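Protease 2A (Rhinovirus C, PDB 5X45) is a zinc-containing viral protease of the chymotrypsin-like PA clan that probably cleaves the viral polyprotein during rhinovirus infection. Local coordinates at residues A[61-73]-A[101-113]. Residues are numbered along the deposited sequence; the frame is centred on the assembly and turned at random.
Sequences YSRSKDRYFPVEC and HCEPGDCGGKLLC. With ZN (zinc ion), chain E.
Asp106 OD2 is gripped by two donors. Ser64 OG gives a hydrogen bond of 2.9 Å to the syn lone pair of Asp106 OD2, and Glu103 N reaches the same oxygen from above the carboxylate plane. The other oxygen, Asp106 OD1, takes Ser64 N at 3.0 Å, from the opposite face to Glu103 N. Three bonds thus fix the rotation of the carboxylate, and the two from Ser64 tie the turn after strand 57-62 to the loop 101-109 of a six-stranded antiparallel barrel, as in chymotrypsin-like proteases. The segment Pro104-Gly105-Asp106-Cys107-Gly108-Gly109 carries the PGDCGG sequence, which in picornaviral 2A proteases holds the nucleophilic cysteine, probably Cys107 here. A water joins Tyr61 O, Arg63 N and Asp106 O. Arg63 NE adds a weak bond to Gly105 O. The Lys65 chain bends at chi2 (-63°), and its CE lies over one face of the His101 ring, 3.8 Å from the centroid, a CH-pi contact. Further along, Tyr61 N donates to Lys110 O at 3.1 Å, linking strands 57-62 and 110-113 where the barrel closes. Inside the barrel Leu111 CD1 packs crosswise on Val71 CG1 at 3.6 Å, and Leu111 CD2 faces Cys73 SG. Cys113 SG, Cys53, Cys55 and His115 form the zinc site. On the strand leading to Cys113, Leu112 CD1 meets the Tyr68 ring edge, 3.8 Å from Tyr68 CE2.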
loop_
_atom_site.group_PDB
_atom_site.type_symbol
_atom_site.label_atom_id
_atom_site.label_comp_id
_atom_site.label_asym_id
_atom_site.label_seq_id
_atom_site.Cartn_x
_atom_site.Cartn_y
_atom_site.Cartn_z
ATOM N N TYR A 61 3.461 -2.659 -8.857
ATOM C CA TYR A 61 4.847 -2.314 -9.113
ATOM C C TYR A 61 5.779 -3.002 -8.113
ATOM O O TYR A 61 5.574 -2.919 -6.904
ATOM C CB TYR A 61 5.026 -0.797 -9.053
ATOM C CG TYR A 61 6.455 -0.369 -9.198
ATOM C CD1 TYR A 61 7.134 -0.547 -10.396
ATOM C CD2 TYR A 61 7.140 0.199 -8.131
ATOM C CE1 TYR A 61 8.458 -0.161 -10.532
ATOM C CE2 TYR A 61 8.464 0.585 -8.258
ATOM C CZ TYR A 61 9.114 0.401 -9.460
ATOM O OH TYR A 61 10.423 0.781 -9.592
ATOM N N SER A 62 6.786 -3.695 -8.630
ATOM C CA SER A 62 7.846 -4.285 -7.816
ATOM C C SER A 62 9.127 -3.488 -7.991
ATOM O O SER A 62 9.715 -3.515 -9.080
ATOM C CB SER A 62 8.091 -5.745 -8.214
ATOM O OG SER A 62 9.280 -6.248 -7.617
ATOM N N ARG A 63 9.579 -2.803 -6.938
ATOM C CA ARG A 63 10.772 -1.961 -7.077
ATOM C C ARG A 63 12.017 -2.812 -7.295
ATOM O O ARG A 63 12.855 -2.476 -8.131
ATOM C CB ARG A 63 10.987 -1.043 -5.869
ATOM C CG ARG A 63 12.041 0.022 -6.161
ATOM C CD ARG A 63 12.308 0.937 -4.992
ATOM N NE ARG A 63 13.278 0.350 -4.069
ATOM C CZ ARG A 63 14.557 0.713 -3.990
ATOM N NH1 ARG A 63 15.030 1.667 -4.781
ATOM N NH2 ARG A 63 15.364 0.122 -3.119
ATOM N N SER A 64 12.113 -3.921 -6.565
ATOM C CA SER A 64 13.265 -4.813 -6.641
ATOM C C SER A 64 13.458 -5.421 -8.027
ATOM O O SER A 64 14.593 -5.658 -8.440
ATOM C CB SER A 64 13.138 -5.933 -5.609
ATOM O OG SER A 64 11.941 -6.663 -5.794
ATOM N N LYS A 65 12.358 -5.679 -8.737
ATOM C CA LYS A 65 12.419 -6.205 -10.106
ATOM C C LYS A 65 12.287 -5.097 -11.147
ATOM O O LYS A 65 12.493 -5.337 -12.335
ATOM C CB LYS A 65 11.328 -7.258 -10.331
ATOM C CG LYS A 65 11.479 -8.474 -9.445
ATOM C CD LYS A 65 12.766 -9.193 -9.751
ATOM C CE LYS A 65 12.849 -10.512 -9.010
ATOM N NZ LYS A 65 14.183 -11.145 -9.218
ATOM N N ASP A 66 11.951 -3.895 -10.677
ATOM C CA ASP A 66 11.676 -2.713 -11.506
ATOM C C ASP A 66 10.725 -2.992 -12.681
ATOM O O ASP A 66 11.014 -2.646 -13.827
ATOM C CB ASP A 66 12.983 -2.113 -12.030
ATOM C CG ASP A 66 12.834 -0.645 -12.434
ATOM O OD1 ASP A 66 11.949 0.040 -11.869
ATOM O OD2 ASP A 66 13.595 -0.178 -13.317
ATOM N N ARG A 67 9.589 -3.612 -12.385
ATOM C CA ARG A 67 8.552 -3.843 -13.385
ATOM C C ARG A 67 7.212 -4.090 -12.719
ATOM O O ARG A 67 7.138 -4.317 -11.517
ATOM C CB ARG A 67 8.910 -5.030 -14.285
ATOM C CG ARG A 67 9.234 -6.303 -13.517
ATOM C CD ARG A 67 9.038 -7.540 -14.367
ATOM N NE ARG A 67 7.625 -7.827 -14.578
ATOM C CZ ARG A 67 7.156 -8.987 -15.027
ATOM N NH1 ARG A 67 7.986 -9.982 -15.310
ATOM N NH2 ARG A 67 5.851 -9.159 -15.184
ATOM N N TYR A 68 6.157 -4.068 -13.516
ATOM C CA TYR A 68 4.835 -4.408 -13.025
ATOM C C TYR A 68 4.555 -5.905 -13.161
ATOM O O TYR A 68 5.081 -6.556 -14.063
ATOM C CB TYR A 68 3.779 -3.595 -13.769
ATOM C CG TYR A 68 3.420 -2.324 -13.062
ATOM C CD1 TYR A 68 4.279 -1.231 -13.072
ATOM C CD2 TYR A 68 2.224 -2.220 -12.359
ATOM C CE1 TYR A 68 3.950 -0.061 -12.406
ATOM C CE2 TYR A 68 1.888 -1.061 -11.686
ATOM C CZ TYR A 68 2.752 0.016 -11.712
ATOM O OH TYR A 68 2.412 1.170 -11.046
ATOM N N PHE A 69 3.759 -6.440 -12.235
ATOM C CA PHE A 69 3.302 -7.833 -12.269
ATOM C C PHE A 69 1.792 -7.919 -12.183
ATOM O O PHE A 69 1.190 -7.225 -11.376
ATOM C CB PHE A 69 3.873 -8.646 -11.109
ATOM C CG PHE A 69 5.322 -8.971 -11.243
ATOM C CD1 PHE A 69 5.736 -10.051 -12.015
ATOM C CD2 PHE A 69 6.278 -8.221 -10.566
ATOM C CE1 PHE A 69 7.089 -10.366 -12.119
ATOM C CE2 PHE A 69 7.625 -8.524 -10.673
ATOM C CZ PHE A 69 8.032 -9.595 -11.450
ATOM N N PRO A 70 1.178 -8.815 -12.963
ATOM C CA PRO A 70 -0.221 -9.161 -12.686
ATOM C C PRO A 70 -0.294 -9.841 -11.334
ATOM O O PRO A 70 0.708 -10.429 -10.930
ATOM C CB PRO A 70 -0.584 -10.125 -13.817
ATOM C CG PRO A 70 0.380 -9.789 -14.914
ATOM C CD PRO A 70 1.663 -9.434 -14.207
ATOM N N VAL A 71 -1.420 -9.745 -10.634
ATOM C CA VAL A 71 -1.533 -10.383 -9.320
ATOM C C VAL A 71 -2.997 -10.615 -8.965
ATOM O O VAL A 71 -3.863 -9.819 -9.340
ATOM C CB VAL A 71 -0.831 -9.521 -8.224
ATOM C CG1 VAL A 71 -1.569 -8.211 -8.003
ATOM C CG2 VAL A 71 -0.682 -10.290 -6.925
ATOM N N GLU A 72 -3.277 -11.730 -8.290
ATOM C CA GLU A 72 -4.623 -12.027 -7.785
ATOM C C GLU A 72 -4.584 -12.096 -6.260
ATOM O O GLU A 72 -3.799 -12.859 -5.703
ATOM C CB GLU A 72 -5.140 -13.347 -8.360
ATOM C CG GLU A 72 -5.076 -13.423 -9.876
ATOM C CD GLU A 72 -3.699 -13.870 -10.368
ATOM O OE1 GLU A 72 -2.845 -14.206 -9.519
ATOM O OE2 GLU A 72 -3.458 -13.862 -11.595
ATOM N N CYS A 73 -5.405 -11.315 -5.568
ATOM C CA CYS A 73 -5.304 -11.313 -4.106
ATOM C C CYS A 73 -6.514 -11.865 -3.366
ATOM O O CYS A 73 -7.624 -11.903 -3.884
ATOM C CB CYS A 73 -5.045 -9.897 -3.596
ATOM S SG CYS A 73 -3.574 -9.166 -4.267
ATOM N N HIS A 101 6.543 -11.733 -6.053
ATOM C CA HIS A 101 7.837 -11.424 -5.481
ATOM C C HIS A 101 7.809 -10.167 -4.608
ATOM O O HIS A 101 7.203 -9.150 -4.968
ATOM C CB HIS A 101 8.872 -11.243 -6.577
ATOM C CG HIS A 101 10.199 -10.805 -6.058
ATOM N ND1 HIS A 101 11.087 -11.675 -5.460
ATOM C CD2 HIS A 101 10.777 -9.583 -6.010
ATOM C CE1 HIS A 101 12.166 -11.009 -5.092
ATOM N NE2 HIS A 101 12.004 -9.740 -5.413
ATOM N N CYS A 102 8.463 -10.249 -3.453
ATOM C CA CYS A 102 8.577 -9.095 -2.573
ATOM C C CYS A 102 9.857 -9.161 -1.745
ATOM O O CYS A 102 10.181 -10.189 -1.158
ATOM C CB CYS A 102 7.355 -9.001 -1.663
ATOM S SG CYS A 102 7.304 -7.535 -0.615
ATOM N N GLU A 103 10.582 -8.051 -1.706
ATOM C CA GLU A 103 11.810 -7.947 -0.925
ATOM C C GLU A 103 11.732 -6.727 -0.023
ATOM O O GLU A 103 10.915 -5.839 -0.260
ATOM C CB GLU A 103 13.028 -7.818 -1.835
ATOM C CG GLU A 103 13.412 -9.050 -2.592
ATOM C CD GLU A 103 14.577 -8.769 -3.517
ATOM O OE1 GLU A 103 15.276 -7.757 -3.284
ATOM O OE2 GLU A 103 14.801 -9.551 -4.468
ATOM N N PRO A 104 12.597 -6.666 1.004
ATOM C CA PRO A 104 12.719 -5.410 1.748
ATOM C C PRO A 104 13.008 -4.242 0.808
ATOM O O PRO A 104 13.885 -4.346 -0.046
ATOM C CB PRO A 104 13.898 -5.677 2.690
ATOM C CG PRO A 104 13.847 -7.154 2.923
ATOM C CD PRO A 104 13.368 -7.759 1.629
ATOM N N GLY A 105 12.262 -3.152 0.950
ATOM C CA GLY A 105 12.453 -2.002 0.088
ATOM C C GLY A 105 11.351 -1.825 -0.941
ATOM O O GLY A 105 11.310 -0.815 -1.644
ATOM N N ASP A 106 10.465 -2.809 -1.045
ATOM C CA ASP A 106 9.387 -2.759 -2.030
ATOM C C ASP A 106 8.135 -2.066 -1.474
ATOM O O ASP A 106 7.173 -1.836 -2.209
ATOM C CB ASP A 106 9.036 -4.174 -2.522
ATOM C CG ASP A 106 10.148 -4.807 -3.367
ATOM O OD1 ASP A 106 11.108 -4.096 -3.745
ATOM O OD2 ASP A 106 10.064 -6.025 -3.649
ATOM N N CYS A 107 8.143 -1.747 -0.180
ATOM C CA CYS A 107 6.981 -1.119 0.461
ATOM C C CYS A 107 6.605 0.210 -0.197
ATOM O O CYS A 107 7.468 1.033 -0.510
ATOM C CB CYS A 107 7.236 -0.919 1.961
ATOM S SG CYS A 107 7.568 -2.466 2.863
ATOM N N GLY A 108 5.308 0.397 -0.433
ATOM C CA GLY A 108 4.822 1.607 -1.067
ATOM C C GLY A 108 4.452 1.404 -2.533
ATOM O O GLY A 108 3.737 2.225 -3.115
ATOM N N GLY A 109 4.961 0.327 -3.134
ATOM C CA GLY A 109 4.647 -0.017 -4.508
ATOM C C GLY A 109 3.150 -0.176 -4.665
ATOM O O GLY A 109 2.489 -0.778 -3.816
ATOM N N LYS A 110 2.614 0.390 -5.740
ATOM C CA LYS A 110 1.174 0.471 -5.924
ATOM C C LYS A 110 0.537 -0.797 -6.458
ATOM O O LYS A 110 1.099 -1.461 -7.322
ATOM C CB LYS A 110 0.840 1.633 -6.862
ATOM C CG LYS A 110 1.110 2.996 -6.255
ATOM C CD LYS A 110 0.702 4.109 -7.187
ATOM C CE LYS A 110 1.766 4.387 -8.219
ATOM N NZ LYS A 110 1.368 5.502 -9.126
ATOM N N LEU A 111 -0.658 -1.092 -5.950
ATOM C CA LEU A 111 -1.530 -2.127 -6.487
ATOM C C LEU A 111 -2.725 -1.478 -7.184
ATOM O O LEU A 111 -3.503 -0.741 -6.562
ATOM C CB LEU A 111 -2.012 -3.064 -5.378
ATOM C CG LEU A 111 -3.128 -4.047 -5.740
ATOM C CD1 LEU A 111 -2.672 -4.989 -6.837
ATOM C CD2 LEU A 111 -3.539 -4.839 -4.513
ATOM N N LEU A 112 -2.877 -1.775 -8.471
ATOM C CA LEU A 112 -3.943 -1.186 -9.277
ATOM C C LEU A 112 -4.903 -2.211 -9.852
ATOM O O LEU A 112 -4.501 -3.286 -10.295
ATOM C CB LEU A 112 -3.364 -0.378 -10.440
ATOM C CG LEU A 112 -2.595 0.889 -10.111
ATOM C CD1 LEU A 112 -1.109 0.598 -10.114
ATOM C CD2 LEU A 112 -2.955 1.962 -11.125
ATOM N N CYS A 113 -6.181 -1.868 -9.832
ATOM C CA CYS A 113 -7.168 -2.560 -10.641
ATOM C C CYS A 113 -7.513 -1.670 -11.838
ATOM O O CYS A 113 -6.892 -0.633 -12.045
ATOM C CB CYS A 113 -8.404 -2.885 -9.813
ATOM S SG CYS A 113 -9.341 -1.424 -9.334
HETATM ZN ZN ZN E . -11.777 -2.101 -9.533
HETATM O O HOH W 1 7.714 -2.154 -5.074
#